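PDB 3HUL: homoserine kinase from Listeria monocytogenes, which probably catalyses the ATP-dependent phosphorylation of L-homoserine to O-phospho-L-homoserine, the fourth step of threonine synthesis from aspartate, as a member of the GHMP kinase family. Local coordinates for residues A[177-180]-A[181-185]; A[193-196]-A[197-201]; A[130-133]-A[134-138]; A[232-236]-A[237-241]; A[139-143]-A[144-148]. All blocks are in the same frame, centred on the assembly; numbering follows the deposited sequence.

Contact 1 (A[177-180]-A[181-185]); sequences DTLP and FKEAV
P180 O accepts the first i to i+4 bond of the helix that follows it, from A184 N at 3.1 Å. E183 N also reaches P180 O at 2.9 Å, but its N-H...O angle of 124° makes this a weak bond. P180 thus sits at the N-cap position, where strand 178-180 turns through about 90° into helix 181-198, and its carbonyl opens the i to i+4 series that V185 N and F181 O continue.

Outside the backbone, E183 runs alongside the proline. Its CG stands anti to the backbone N (chi1 -161°) and the chain extends beyond, beside the P180 ring and pointing the same way. The methylene CB lies 3.8 Å from P180 CG, and OE1 comes within 3.5 Å of the same carbon. The other carboxylate oxygen, OE2, ends 3.8 Å from L179 CD2, where the leucine crosses the glutamate at about a right angle. L179 CD1 turns to the helix and meets the methyl of A184, CB, at 4.4 Å.

T178, L179 and P180 pair antiparallel with a strand of the second subunit, L179 packs on F181 of that subunit, and the two A184 residues meet across the interface. Proline brings no N-H to this corner, and the carboxylate of E183, in the first turn, lies near the helix N-terminus, whose dipole would probably stabilise its negative charge.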
loop_
_atom_site.group_PDB
_atom_site.type_symbol
_atom_site.label_atom_id
_atom_site.label_comp_id
_atom_site.label_asym_id
_atom_site.label_seq_id
_atom_site.Cartn_x
_atom_site.Cartn_y
_atom_site.Cartn_z
ATOM N N ASP A 177 -5.669 -35.647 -6.799
ATOM C CA ASP A 177 -5.624 -35.614 -8.264
ATOM C C ASP A 177 -6.492 -34.506 -8.861
ATOM O O ASP A 177 -6.208 -33.973 -9.955
ATOM C CB ASP A 177 -6.118 -36.967 -8.794
ATOM C CG ASP A 177 -5.537 -37.334 -10.158
ATOM O OD1 ASP A 177 -4.677 -36.587 -10.687
ATOM O OD2 ASP A 177 -5.937 -38.394 -10.693
ATOM N N THR A 178 -7.562 -34.180 -8.144
ATOM C CA THR A 178 -8.648 -33.358 -8.670
ATOM C C THR A 178 -9.434 -32.799 -7.488
ATOM O O THR A 178 -9.389 -33.363 -6.393
ATOM C CB THR A 178 -9.556 -34.180 -9.658
ATOM O OG1 THR A 178 -10.565 -33.340 -10.222
ATOM C CG2 THR A 178 -10.215 -35.355 -8.973
ATOM N N LEU A 179 -10.117 -31.676 -7.699
ATOM C CA LEU A 179 -10.911 -31.042 -6.652
ATOM C C LEU A 179 -12.260 -30.600 -7.191
ATOM O O LEU A 179 -12.344 -30.129 -8.331
ATOM C CB LEU A 179 -10.202 -29.795 -6.118
ATOM C CG LEU A 179 -8.868 -29.898 -5.383
ATOM C CD1 LEU A 179 -8.194 -28.530 -5.421
ATOM C CD2 LEU A 179 -9.062 -30.394 -3.949
ATOM N N PRO A 180 -13.325 -30.729 -6.374
ATOM C CA PRO A 180 -14.577 -30.114 -6.795
ATOM C C PRO A 180 -14.362 -28.634 -7.076
ATOM O O PRO A 180 -13.745 -27.918 -6.281
ATOM C CB PRO A 180 -15.520 -30.317 -5.594
ATOM C CG PRO A 180 -14.715 -30.906 -4.516
ATOM C CD PRO A 180 -13.488 -31.514 -5.140
ATOM N N PHE A 181 -14.844 -28.200 -8.231
ATOM C CA PHE A 181 -14.789 -26.806 -8.630
ATOM C C PHE A 181 -15.023 -25.849 -7.447
ATOM O O PHE A 181 -14.199 -24.971 -7.174
ATOM C CB PHE A 181 -15.808 -26.543 -9.745
ATOM C CG PHE A 181 -15.681 -25.180 -10.370
ATOM C CD1 PHE A 181 -16.542 -24.153 -10.004
ATOM C CD2 PHE A 181 -14.695 -24.923 -11.318
ATOM C CE1 PHE A 181 -16.421 -22.882 -10.581
ATOM C CE2 PHE A 181 -14.567 -23.657 -11.900
ATOM C CZ PHE A 181 -15.426 -22.638 -11.527
ATOM N N LYS A 182 -16.142 -26.036 -6.751
ATOM C CA LYS A 182 -16.557 -25.128 -5.693
ATOM C C LYS A 182 -15.505 -25.039 -4.587
ATOM O O LYS A 182 -15.294 -23.978 -3.997
ATOM C CB LYS A 182 -17.909 -25.568 -5.117
ATOM C CG LYS A 182 -18.449 -24.657 -4.030
ATOM C CD LYS A 182 -19.900 -24.975 -3.667
ATOM C CE LYS A 182 -20.643 -23.702 -3.235
ATOM N NZ LYS A 182 -19.920 -22.941 -2.163
ATOM N N GLU A 183 -14.858 -26.167 -4.308
ATOM C CA GLU A 183 -13.845 -26.243 -3.266
ATOM C C GLU A 183 -12.634 -25.414 -3.664
ATOM O O GLU A 183 -12.078 -24.701 -2.838
ATOM C CB GLU A 183 -13.432 -27.697 -3.057
ATOM C CG GLU A 183 -12.729 -27.988 -1.725
ATOM C CD GLU A 183 -12.785 -29.482 -1.357
ATOM O OE1 GLU A 183 -13.909 -30.032 -1.257
ATOM O OE2 GLU A 183 -11.712 -30.098 -1.175
ATOM N N ALA A 184 -12.235 -25.521 -4.927
ATOM C CA ALA A 184 -11.110 -24.766 -5.447
ATOM C C ALA A 184 -11.364 -23.248 -5.400
ATOM O O ALA A 184 -10.480 -22.486 -5.008
ATOM C CB ALA A 184 -10.780 -25.211 -6.868
ATOM N N VAL A 185 -12.573 -22.835 -5.803
ATOM C CA VAL A 185 -12.992 -21.425 -5.805
ATOM C C VAL A 185 -12.912 -20.855 -4.392
ATOM O O VAL A 185 -12.372 -19.776 -4.186
ATOM C CB VAL A 185 -14.416 -21.244 -6.397
ATOM C CG1 VAL A 185 -14.922 -19.812 -6.223
ATOM C CG2 VAL A 185 -14.419 -21.607 -7.889
#

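Contact 2 (A[193-196]-A[197-201]); sequences VMIA and AILRN. With SO4 (sulfate ion), chain D.
M194 and I198 lie side by side one helical turn apart, pointing the same way, with M194 CG 4.0 Å from I198 CD1. I195 and L199 repeat the pattern on the next ridge, where CG2 of I195 approaches CD1 of L199 at 4.1 Å. In I195 the CG2 branch is anti to the backbone N while CG1 sits beside it (chi1 -67°), which leaves CG2 to meet the leucine methyl. I198 CG1 also lies 3.3 Å from M194 O, covering the carbonyl that its own amide uses.

Behind these side chains run the backbone bonds of the last turns of helix 181-198. A197 N to V193 O is 2.8 Å, and I198 N to M194 O is 3.0 Å. The helix then closes in a Schellman motif at N201, whose positive phi (63°) turns the chain out of the helix; the bond from R200 N to A196 O is already weak.

R200 leaves this end through a chain bent at chi2 and chi3. Its guanidinium takes a sulfate edge-on by two bonds: NH1 donates to O3 and NH2 to O4, each 2.8 Å long. The sulfate probably comes from the crystallisation liquor, and NH1 also bonds R149 O of the second subunit.

I195, I198 and L199 pack on W135 of strand 135-141, M194 and I195 touch C21 of strand 21-25, and V193, M194, A197 and I198 lie against helix 203-210. A196 O accepts from H150 of the second subunit, where L199 meets its counterpart.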
loop_
_atom_site.group_PDB
_atom_site.type_symbol
_atom_site.label_atom_id
_atom_site.label_comp_id
_atom_site.label_asym_id
_atom_site.label_seq_id
_atom_site.Cartn_x
_atom_site.Cartn_y
_atom_site.Cartn_z
ATOM N N VAL A 193 -8.323 -13.308 0.572
ATOM C CA VAL A 193 -8.628 -12.574 1.794
ATOM C C VAL A 193 -7.392 -12.431 2.700
ATOM O O VAL A 193 -7.115 -11.344 3.221
ATOM C CB VAL A 193 -9.838 -13.204 2.552
ATOM C CG1 VAL A 193 -10.023 -12.535 3.929
ATOM C CG2 VAL A 193 -11.104 -13.025 1.731
ATOM N N MET A 194 -6.624 -13.511 2.841
ATOM C CA MET A 194 -5.388 -13.508 3.632
ATOM C C MET A 194 -4.475 -12.414 3.104
ATOM O O MET A 194 -3.995 -11.584 3.879
ATOM C CB MET A 194 -4.675 -14.855 3.551
ATOM C CG MET A 194 -3.327 -14.931 4.305
ATOM S SD MET A 194 -2.403 -16.497 4.107
ATOM C CE MET A 194 -1.707 -16.315 2.469
ATOM N N ILE A 195 -4.238 -12.400 1.789
ATOM C CA ILE A 195 -3.384 -11.377 1.181
ATOM C C ILE A 195 -3.951 -9.958 1.414
ATOM O O ILE A 195 -3.252 -9.060 1.862
ATOM C CB ILE A 195 -3.184 -11.631 -0.349
ATOM C CG1 ILE A 195 -2.375 -12.910 -0.600
ATOM C CG2 ILE A 195 -2.540 -10.453 -1.009
ATOM C CD1 ILE A 195 -2.647 -13.549 -1.987
ATOM N N ALA A 196 -5.230 -9.761 1.132
ATOM C CA ALA A 196 -5.841 -8.454 1.350
ATOM C C ALA A 196 -5.751 -7.997 2.826
ATOM O O ALA A 196 -5.543 -6.817 3.111
ATOM C CB ALA A 196 -7.280 -8.474 0.898
ATOM N N ALA A 197 -5.889 -8.930 3.760
ATOM C CA ALA A 197 -5.882 -8.579 5.187
ATOM C C ALA A 197 -4.510 -8.178 5.659
ATOM O O ALA A 197 -4.375 -7.270 6.504
ATOM C CB ALA A 197 -6.470 -9.753 6.063
ATOM N N ILE A 198 -3.486 -8.847 5.123
ATOM C CA ILE A 198 -2.124 -8.553 5.494
ATOM C C ILE A 198 -1.852 -7.126 5.138
ATOM O O ILE A 198 -1.207 -6.399 5.915
ATOM C CB ILE A 198 -1.063 -9.512 4.842
ATOM C CG1 ILE A 198 -1.187 -10.918 5.444
ATOM C CG2 ILE A 198 0.362 -8.977 5.145
ATOM C CD1 ILE A 198 -0.557 -12.053 4.642
ATOM N N LEU A 199 -2.385 -6.698 3.987
ATOM C CA LEU A 199 -2.143 -5.331 3.511
ATOM C C LEU A 199 -2.985 -4.242 4.227
ATOM O O LEU A 199 -2.717 -3.050 4.056
ATOM C CB LEU A 199 -2.164 -5.268 1.952
ATOM C CG LEU A 199 -0.874 -5.976 1.419
ATOM C CD1 LEU A 199 -1.071 -6.816 0.187
ATOM C CD2 LEU A 199 0.211 -4.925 1.153
ATOM N N ARG A 200 -3.941 -4.644 5.080
ATOM C CA ARG A 200 -4.567 -3.707 6.022
ATOM C C ARG A 200 -3.851 -3.732 7.381
ATOM O O ARG A 200 -4.313 -3.108 8.331
ATOM C CB ARG A 200 -6.047 -4.073 6.280
ATOM C CG ARG A 200 -7.004 -3.950 5.103
ATOM C CD ARG A 200 -7.428 -2.516 4.784
ATOM N NE ARG A 200 -7.879 -1.742 5.936
ATOM C CZ ARG A 200 -9.132 -1.384 6.185
ATOM N NH1 ARG A 200 -10.126 -1.734 5.341
ATOM N NH2 ARG A 200 -9.390 -0.664 7.291
ATOM N N ASN A 201 -2.773 -4.512 7.480
ATOM C CA ASN A 201 -2.117 -4.820 8.776
ATOM C C ASN A 201 -3.057 -5.606 9.724
ATOM O O ASN A 201 -2.886 -5.546 10.946
ATOM C CB ASN A 201 -1.624 -3.541 9.457
ATOM C CG ASN A 201 -0.412 -3.768 10.407
ATOM O OD1 ASN A 201 -0.319 -3.169 11.500
ATOM N ND2 ASN A 201 0.504 -4.599 9.990
HETATM S S SO4 D . -12.981 0.442 6.432
HETATM O O1 SO4 D . -13.398 1.779 6.002
HETATM O O2 SO4 D . -14.071 -0.306 7.066
HETATM O O3 SO4 D . -12.528 -0.343 5.291
HETATM O O4 SO4 D . -11.885 0.621 7.377
#

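Contact 3 (A[130-133]-A[134-138]); sequences AVLG and NWVVG
G133 hands the chain to N134 in a tight passage from helix 127-132 to strand 135-141. G133 is the first residue to leave helical angles, and its phi of 85° would press a CB against the carbonyl of L132, a position that calls for glycine. N134 follows with positive phi as well (61°), and its CB stands only 3.1 Å from G133 O. Beyond CB the side chain leads away from the helix, where OD1 accepts from F152 N.

W135 begins the strand with its indole turned away from helix 127-132; the ring meets F152 edge-to-face. V136 points back. With CG1 anti to the backbone N (chi1 -173°), CG2 lies beside that N, touches L132 CB at 4.2 Å and lies 4.0 Å from G133 O, so one methyl covers both the last helical side chain and the turn. No hydrogen bond joins 130-133 to 134-138, and that methyl contact is the apolar link between them. V137 next turns its side chain to the same side as W135.

The carbonyls at the helix end have a partner elsewhere: R149 NE bonds L132 O and, weakly, G133 O. Helix 127-132 packs through V131 and L132 on helix 110-121, and the turn delivers the chain into the large mixed sheet beside strand 21-25, where N134 bonds A24 and V136 bonds G22 through their backbones, with W135 facing helix 181-198.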
loop_
_atom_site.group_PDB
_atom_site.type_symbol
_atom_site.label_atom_id
_atom_site.label_comp_id
_atom_site.label_asym_id
_atom_site.label_seq_id
_atom_site.Cartn_x
_atom_site.Cartn_y
_atom_site.Cartn_z
ATOM N N ALA A 130 13.489 -16.360 -1.558
ATOM C CA ALA A 130 14.925 -16.575 -1.338
ATOM C C ALA A 130 15.753 -15.585 -2.158
ATOM O O ALA A 130 16.757 -15.066 -1.687
ATOM C CB ALA A 130 15.338 -18.037 -1.646
ATOM N N VAL A 131 15.310 -15.296 -3.373
ATOM C CA VAL A 131 15.978 -14.286 -4.193
ATOM C C VAL A 131 15.582 -12.851 -3.825
ATOM O O VAL A 131 16.419 -11.981 -3.781
ATOM C CB VAL A 131 15.686 -14.510 -5.684
ATOM C CG1 VAL A 131 16.349 -13.397 -6.552
ATOM C CG2 VAL A 131 16.175 -15.875 -6.108
ATOM N N LEU A 132 14.305 -12.600 -3.553
ATOM C CA LEU A 132 13.788 -11.216 -3.531
ATOM C C LEU A 132 13.696 -10.662 -2.132
ATOM O O LEU A 132 13.718 -9.451 -1.927
ATOM C CB LEU A 132 12.431 -11.178 -4.189
ATOM C CG LEU A 132 12.506 -11.710 -5.626
ATOM C CD1 LEU A 132 11.123 -11.730 -6.179
ATOM C CD2 LEU A 132 13.470 -10.841 -6.494
ATOM N N GLY A 133 13.626 -11.570 -1.164
ATOM C CA GLY A 133 13.524 -11.192 0.224
ATOM C C GLY A 133 12.064 -10.936 0.570
ATOM O O GLY A 133 11.213 -10.770 -0.301
ATOM N N ASN A 134 11.803 -10.913 1.866
ATOM C CA ASN A 134 10.505 -10.581 2.399
ATOM C C ASN A 134 9.393 -11.540 1.960
ATOM O O ASN A 134 9.594 -12.751 1.913
ATOM C CB ASN A 134 10.180 -9.111 2.078
ATOM C CG ASN A 134 9.623 -8.396 3.263
ATOM O OD1 ASN A 134 8.682 -8.881 3.898
ATOM N ND2 ASN A 134 10.208 -7.252 3.594
ATOM N N TRP A 135 8.235 -10.990 1.621
ATOM C CA TRP A 135 7.032 -11.786 1.330
ATOM C C TRP A 135 6.751 -11.671 -0.165
ATOM O O TRP A 135 6.677 -10.549 -0.706
ATOM C CB TRP A 135 5.855 -11.326 2.209
ATOM C CG TRP A 135 4.505 -11.851 1.812
ATOM C CD1 TRP A 135 4.193 -13.121 1.418
ATOM C CD2 TRP A 135 3.282 -11.108 1.770
ATOM N NE1 TRP A 135 2.858 -13.212 1.127
ATOM C CE2 TRP A 135 2.273 -11.990 1.330
ATOM C CE3 TRP A 135 2.937 -9.791 2.099
ATOM C CZ2 TRP A 135 0.926 -11.599 1.201
ATOM C CZ3 TRP A 135 1.606 -9.385 1.945
ATOM C CH2 TRP A 135 0.616 -10.294 1.488
ATOM N N VAL A 136 6.669 -12.822 -0.835
ATOM C CA VAL A 136 6.375 -12.852 -2.276
ATOM C C VAL A 136 5.093 -13.608 -2.549
ATOM O O VAL A 136 4.907 -14.715 -2.038
ATOM C CB VAL A 136 7.520 -13.469 -3.113
ATOM C CG1 VAL A 136 7.230 -13.303 -4.683
ATOM C CG2 VAL A 136 8.813 -12.802 -2.751
ATOM N N VAL A 137 4.198 -12.976 -3.306
ATOM C CA VAL A 137 3.021 -13.647 -3.848
ATOM C C VAL A 137 3.336 -13.963 -5.307
ATOM O O VAL A 137 3.661 -13.063 -6.096
ATOM C CB VAL A 137 1.750 -12.769 -3.755
ATOM C CG1 VAL A 137 0.536 -13.437 -4.457
ATOM C CG2 VAL A 137 1.438 -12.417 -2.328
ATOM N N GLY A 138 3.223 -15.234 -5.670
ATOM C CA GLY A 138 3.715 -15.706 -6.952
ATOM C C GLY A 138 2.756 -16.595 -7.688
ATOM O O GLY A 138 1.812 -17.157 -7.113
#

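Contact 4 (A[232-236]-A[237-241]); sequences DVAKN and QGAYA
A234 and A239 make the close part of this contact, their CB methyls 3.6 Å apart at the end of helix 227-235. A234 O, close to the A239 methyl, is gripped from opposite faces of its plane: Q237 N and A239 N both donate to it at 3.1 Å. G238 N bonds K235 O across the type I turn K235-G238; with the A239 N bond this makes a Schellman motif, with G238 at positive phi (115°). V253 closes over both alanines from strand 251-255, and L263 of helix 260-268 adds to the cover of A239.

The outer side is looser. Q237 runs extended beside V233, pointing the same way, and brings NE2 to V233 O by a weak bond of 3.3 Å; S266 OG is its other partner. K235 folds over the exit: its CG lies 3.5 Å from A239 O, and three bends in the chain carry NZ to Y240 O, again weakly.

Y240 and A241 both face F254 in a classic beta bulge that starts strand 241-244. Backbone bonds at the buried alanines thus fix the reversal, while Q237 and K235 add only weak bonds to V233 O and Y240 O.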
loop_
_atom_site.group_PDB
_atom_site.type_symbol
_atom_site.label_atom_id
_atom_site.label_comp_id
_atom_site.label_asym_id
_atom_site.label_seq_id
_atom_site.Cartn_x
_atom_site.Cartn_y
_atom_site.Cartn_z
ATOM N N ASP A 232 -3.690 -23.133 20.877
ATOM C CA ASP A 232 -4.372 -22.712 22.108
ATOM C C ASP A 232 -3.492 -21.808 22.935
ATOM O O ASP A 232 -3.899 -20.717 23.314
ATOM C CB ASP A 232 -4.766 -23.922 22.966
ATOM C CG ASP A 232 -5.960 -24.666 22.415
ATOM O OD1 ASP A 232 -6.657 -24.125 21.532
ATOM O OD2 ASP A 232 -6.197 -25.806 22.869
ATOM N N VAL A 233 -2.270 -22.265 23.176
ATOM C CA VAL A 233 -1.293 -21.541 23.979
ATOM C C VAL A 233 -0.824 -20.221 23.359
ATOM O O VAL A 233 -0.802 -19.187 24.030
ATOM C CB VAL A 233 -0.075 -22.444 24.248
ATOM C CG1 VAL A 233 1.085 -21.638 24.846
ATOM C CG2 VAL A 233 -0.508 -23.647 25.120
ATOM N N ALA A 234 -0.414 -20.286 22.093
ATOM C CA ALA A 234 0.089 -19.129 21.379
ATOM C C ALA A 234 -0.979 -18.075 21.188
ATOM O O ALA A 234 -0.772 -16.943 21.537
ATOM C CB ALA A 234 0.677 -19.547 20.043
ATOM N N LYS A 235 -2.124 -18.454 20.645
ATOM C CA LYS A 235 -3.181 -17.505 20.309
ATOM C C LYS A 235 -3.859 -16.961 21.551
ATOM O O LYS A 235 -4.332 -15.826 21.558
ATOM C CB LYS A 235 -4.198 -18.160 19.380
ATOM C CG LYS A 235 -3.591 -18.371 17.982
ATOM C CD LYS A 235 -4.093 -19.617 17.294
ATOM C CE LYS A 235 -5.492 -19.434 16.771
ATOM N NZ LYS A 235 -5.571 -18.138 16.104
ATOM N N ASN A 236 -3.876 -17.750 22.624
ATOM C CA ASN A 236 -4.433 -17.193 23.853
ATOM C C ASN A 236 -3.575 -16.103 24.494
ATOM O O ASN A 236 -4.053 -15.440 25.401
ATOM C CB ASN A 236 -4.817 -18.258 24.859
ATOM C CG ASN A 236 -3.656 -18.917 25.444
ATOM O OD1 ASN A 236 -2.691 -18.290 25.810
ATOM N ND2 ASN A 236 -3.728 -20.225 25.539
ATOM N N GLN A 237 -2.328 -15.944 24.030
ATOM C CA GLN A 237 -1.475 -14.816 24.431
ATOM C C GLN A 237 -1.382 -13.701 23.358
ATOM O O GLN A 237 -0.768 -12.659 23.589
ATOM C CB GLN A 237 -0.070 -15.287 24.805
ATOM C CG GLN A 237 -0.027 -16.387 25.875
ATOM C CD GLN A 237 1.385 -16.904 26.113
ATOM O OE1 GLN A 237 2.330 -16.130 26.237
ATOM N NE2 GLN A 237 1.525 -18.211 26.186
ATOM N N GLY A 238 -2.003 -13.918 22.201
ATOM C CA GLY A 238 -2.101 -12.874 21.184
ATOM C C GLY A 238 -1.361 -13.193 19.897
ATOM O O GLY A 238 -1.142 -12.310 19.065
ATOM N N ALA A 239 -0.933 -14.444 19.735
ATOM C CA ALA A 239 -0.307 -14.856 18.480
ATOM C C ALA A 239 -1.399 -14.867 17.394
ATOM O O ALA A 239 -2.586 -15.013 17.696
ATOM C CB ALA A 239 0.365 -16.217 18.615
ATOM N N TYR A 240 -0.988 -14.701 16.141
ATOM C CA TYR A 240 -1.933 -14.713 15.017
ATOM C C TYR A 240 -2.373 -16.093 14.583
ATOM O O TYR A 240 -3.522 -16.298 14.204
ATOM C CB TYR A 240 -1.312 -14.005 13.820
ATOM C CG TYR A 240 -0.752 -12.642 14.140
ATOM C CD1 TYR A 240 -1.551 -11.669 14.748
ATOM C CD2 TYR A 240 0.562 -12.307 13.787
ATOM C CE1 TYR A 240 -1.038 -10.394 15.052
ATOM C CE2 TYR A 240 1.091 -11.011 14.073
ATOM C CZ TYR A 240 0.288 -10.081 14.697
ATOM O OH TYR A 240 0.778 -8.821 14.965
ATOM N N ALA A 241 -1.454 -17.045 14.631
ATOM C CA ALA A 241 -1.644 -18.314 13.944
ATOM C C ALA A 241 -0.465 -19.248 14.228
ATOM O O ALA A 241 0.624 -18.792 14.546
ATOM C CB ALA A 241 -1.737 -18.061 12.427
#

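Contact 5 (A[139-143]-A[144-148]); sequences AKLDG and EDFYV
K140 and D145 face each other as a non-hydrogen-bonded antiparallel pair, their side chains side by side and pointing the same way. From K140 CB, 3.6 Å from D145 OD1, the chain runs on extended with CG anti to the backbone N (chi1 -172°). CG comes closest to that oxygen, at 3.2 Å, and CD still lies 3.5 Å from it; CE has drawn off to 4.0 Å. A bend at chi4 then swings NZ clear, 5.3 Å from D145 OD1, so the opposite charges are near each other without forming a salt bridge. The lysine meets the carboxylate with its methylenes. A118 of helix 110-121 touches both residues, and D145 also packs on R115.

On the opposite face of the sheet, L141 crosses F146 at about a right angle and sets CD1 obliquely to the ring, 3.7 Å from CD2. E144 points to this face too, and its OE2 forms a salt bridge with R212 of the second subunit.

Four backbone bonds join 139-141 to 144-146 at the turn end of the beta hairpin. A139 and F146 exchange two, the one from A139 N to F146 O measuring 2.7 Å; L141 and E144 exchange the pair beside the turn at D142 and G143. This end is thus probably held mainly by backbone bonds and by the L141-F146 contact, while attraction between K140 and D145 would probably add a modest, longer-range term.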
loop_
_atom_site.group_PDB
_atom_site.type_symbol
_atom_site.label_atom_id
_atom_site.label_comp_id
_atom_site.label_asym_id
_atom_site.label_seq_id
_atom_site.Cartn_x
_atom_site.Cartn_y
_atom_site.Cartn_z
ATOM N N ALA A 139 2.997 -16.718 -8.985
ATOM C CA ALA A 139 2.296 -17.692 -9.825
ATOM C C ALA A 139 3.244 -18.215 -10.915
ATOM O O ALA A 139 3.954 -17.456 -11.589
ATOM C CB ALA A 139 1.036 -17.098 -10.430
ATOM N N LYS A 140 3.295 -19.527 -11.024
ATOM C CA LYS A 140 4.096 -20.183 -12.045
ATOM C C LYS A 140 3.089 -20.808 -12.984
ATOM O O LYS A 140 2.323 -21.676 -12.573
ATOM C CB LYS A 140 5.022 -21.233 -11.419
ATOM C CG LYS A 140 6.018 -21.811 -12.424
ATOM C CD LYS A 140 7.184 -22.477 -11.748
ATOM C CE LYS A 140 8.112 -23.047 -12.804
ATOM N NZ LYS A 140 7.485 -24.226 -13.442
ATOM N N LEU A 141 3.056 -20.307 -14.220
ATOM C CA LEU A 141 1.978 -20.596 -15.172
ATOM C C LEU A 141 2.646 -21.064 -16.432
ATOM O O LEU A 141 3.235 -20.251 -17.183
ATOM C CB LEU A 141 1.172 -19.338 -15.506
ATOM C CG LEU A 141 0.687 -18.464 -14.350
ATOM C CD1 LEU A 141 -0.004 -17.201 -14.890
ATOM C CD2 LEU A 141 -0.231 -19.248 -13.435
ATOM N N ASP A 142 2.540 -22.364 -16.673
ATOM C CA ASP A 142 3.461 -23.027 -17.570
ATOM C C ASP A 142 3.936 -22.152 -18.721
ATOM O O ASP A 142 3.156 -21.575 -19.508
ATOM C CB ASP A 142 3.048 -24.478 -17.876
ATOM C CG ASP A 142 3.433 -25.436 -16.721
ATOM O OD1 ASP A 142 3.920 -24.940 -15.667
ATOM O OD2 ASP A 142 3.267 -26.672 -16.862
ATOM N N GLY A 143 5.252 -21.994 -18.720
ATOM C CA GLY A 143 5.891 -20.844 -19.308
ATOM C C GLY A 143 6.536 -20.069 -18.167
ATOM O O GLY A 143 7.632 -20.414 -17.677
ATOM N N GLU A 144 5.821 -19.051 -17.704
ATOM C CA GLU A 144 6.465 -17.925 -17.044
ATOM C C GLU A 144 6.185 -17.844 -15.558
ATOM O O GLU A 144 5.442 -18.657 -15.007
ATOM C CB GLU A 144 5.988 -16.631 -17.684
ATOM C CG GLU A 144 5.821 -16.677 -19.163
ATOM C CD GLU A 144 4.486 -16.133 -19.560
ATOM O OE1 GLU A 144 4.418 -14.929 -19.925
ATOM O OE2 GLU A 144 3.500 -16.910 -19.469
ATOM N N ASP A 145 6.781 -16.834 -14.928
ATOM C CA ASP A 145 6.540 -16.540 -13.524
ATOM C C ASP A 145 6.092 -15.103 -13.365
ATOM O O ASP A 145 6.611 -14.193 -14.024
ATOM C CB ASP A 145 7.792 -16.774 -12.702
ATOM C CG ASP A 145 8.333 -18.168 -12.875
ATOM O OD1 ASP A 145 7.759 -19.108 -12.292
ATOM O OD2 ASP A 145 9.326 -18.317 -13.608
ATOM N N PHE A 146 5.088 -14.927 -12.511
ATOM C CA PHE A 146 4.621 -13.612 -12.120
ATOM C C PHE A 146 4.686 -13.574 -10.614
ATOM O O PHE A 146 4.392 -14.569 -9.942
ATOM C CB PHE A 146 3.206 -13.383 -12.634
ATOM C CG PHE A 146 3.095 -13.499 -14.115
ATOM C CD1 PHE A 146 3.370 -12.412 -14.927
ATOM C CD2 PHE A 146 2.760 -14.716 -14.704
ATOM C CE1 PHE A 146 3.273 -12.534 -16.330
ATOM C CE2 PHE A 146 2.676 -14.848 -16.087
ATOM C CZ PHE A 146 2.938 -13.754 -16.899
ATOM N N TYR A 147 5.108 -12.440 -10.085
ATOM C CA TYR A 147 5.289 -12.324 -8.653
ATOM C C TYR A 147 5.189 -10.864 -8.229
ATOM O O TYR A 147 5.449 -9.957 -9.024
ATOM C CB TYR A 147 6.615 -12.986 -8.196
ATOM C CG TYR A 147 7.871 -12.385 -8.767
ATOM C CD1 TYR A 147 8.332 -11.151 -8.313
ATOM C CD2 TYR A 147 8.615 -13.048 -9.768
ATOM C CE1 TYR A 147 9.502 -10.561 -8.827
ATOM C CE2 TYR A 147 9.794 -12.469 -10.301
ATOM C CZ TYR A 147 10.227 -11.224 -9.809
ATOM O OH TYR A 147 11.369 -10.599 -10.277
ATOM N N VAL A 148 4.736 -10.655 -7.000
ATOM C CA VAL A 148 4.743 -9.338 -6.390
ATOM C C VAL A 148 5.397 -9.498 -5.038
ATOM O O VAL A 148 5.031 -10.407 -4.280
ATOM C CB VAL A 148 3.304 -8.755 -6.201
ATOM C CG1 VAL A 148 3.382 -7.339 -5.649
ATOM C CG2 VAL A 148 2.531 -8.733 -7.518
#

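Overall arrangement
Contacts 2 and 3 are the buried ones and touch each other through W135; contacts 1, 4 and 5 are partly buried. Contact 3 also shares strand 135-141 with contact 5, and L132 and V136 reach Y147 there. Contacts 1 and 2 lie at the two ends of helix 181-198, their centres 24 Å apart: one opens it at the N-cap residue P180, the other ends it with a Schellman motif. Contact 4 repeats that ending on another helix, nearer the surface. Contact 5 relies on paired strands, contact 3 on apolar packing without bonds between its segments. Contacts 1, 2, 3 and 5 all reach the second subunit.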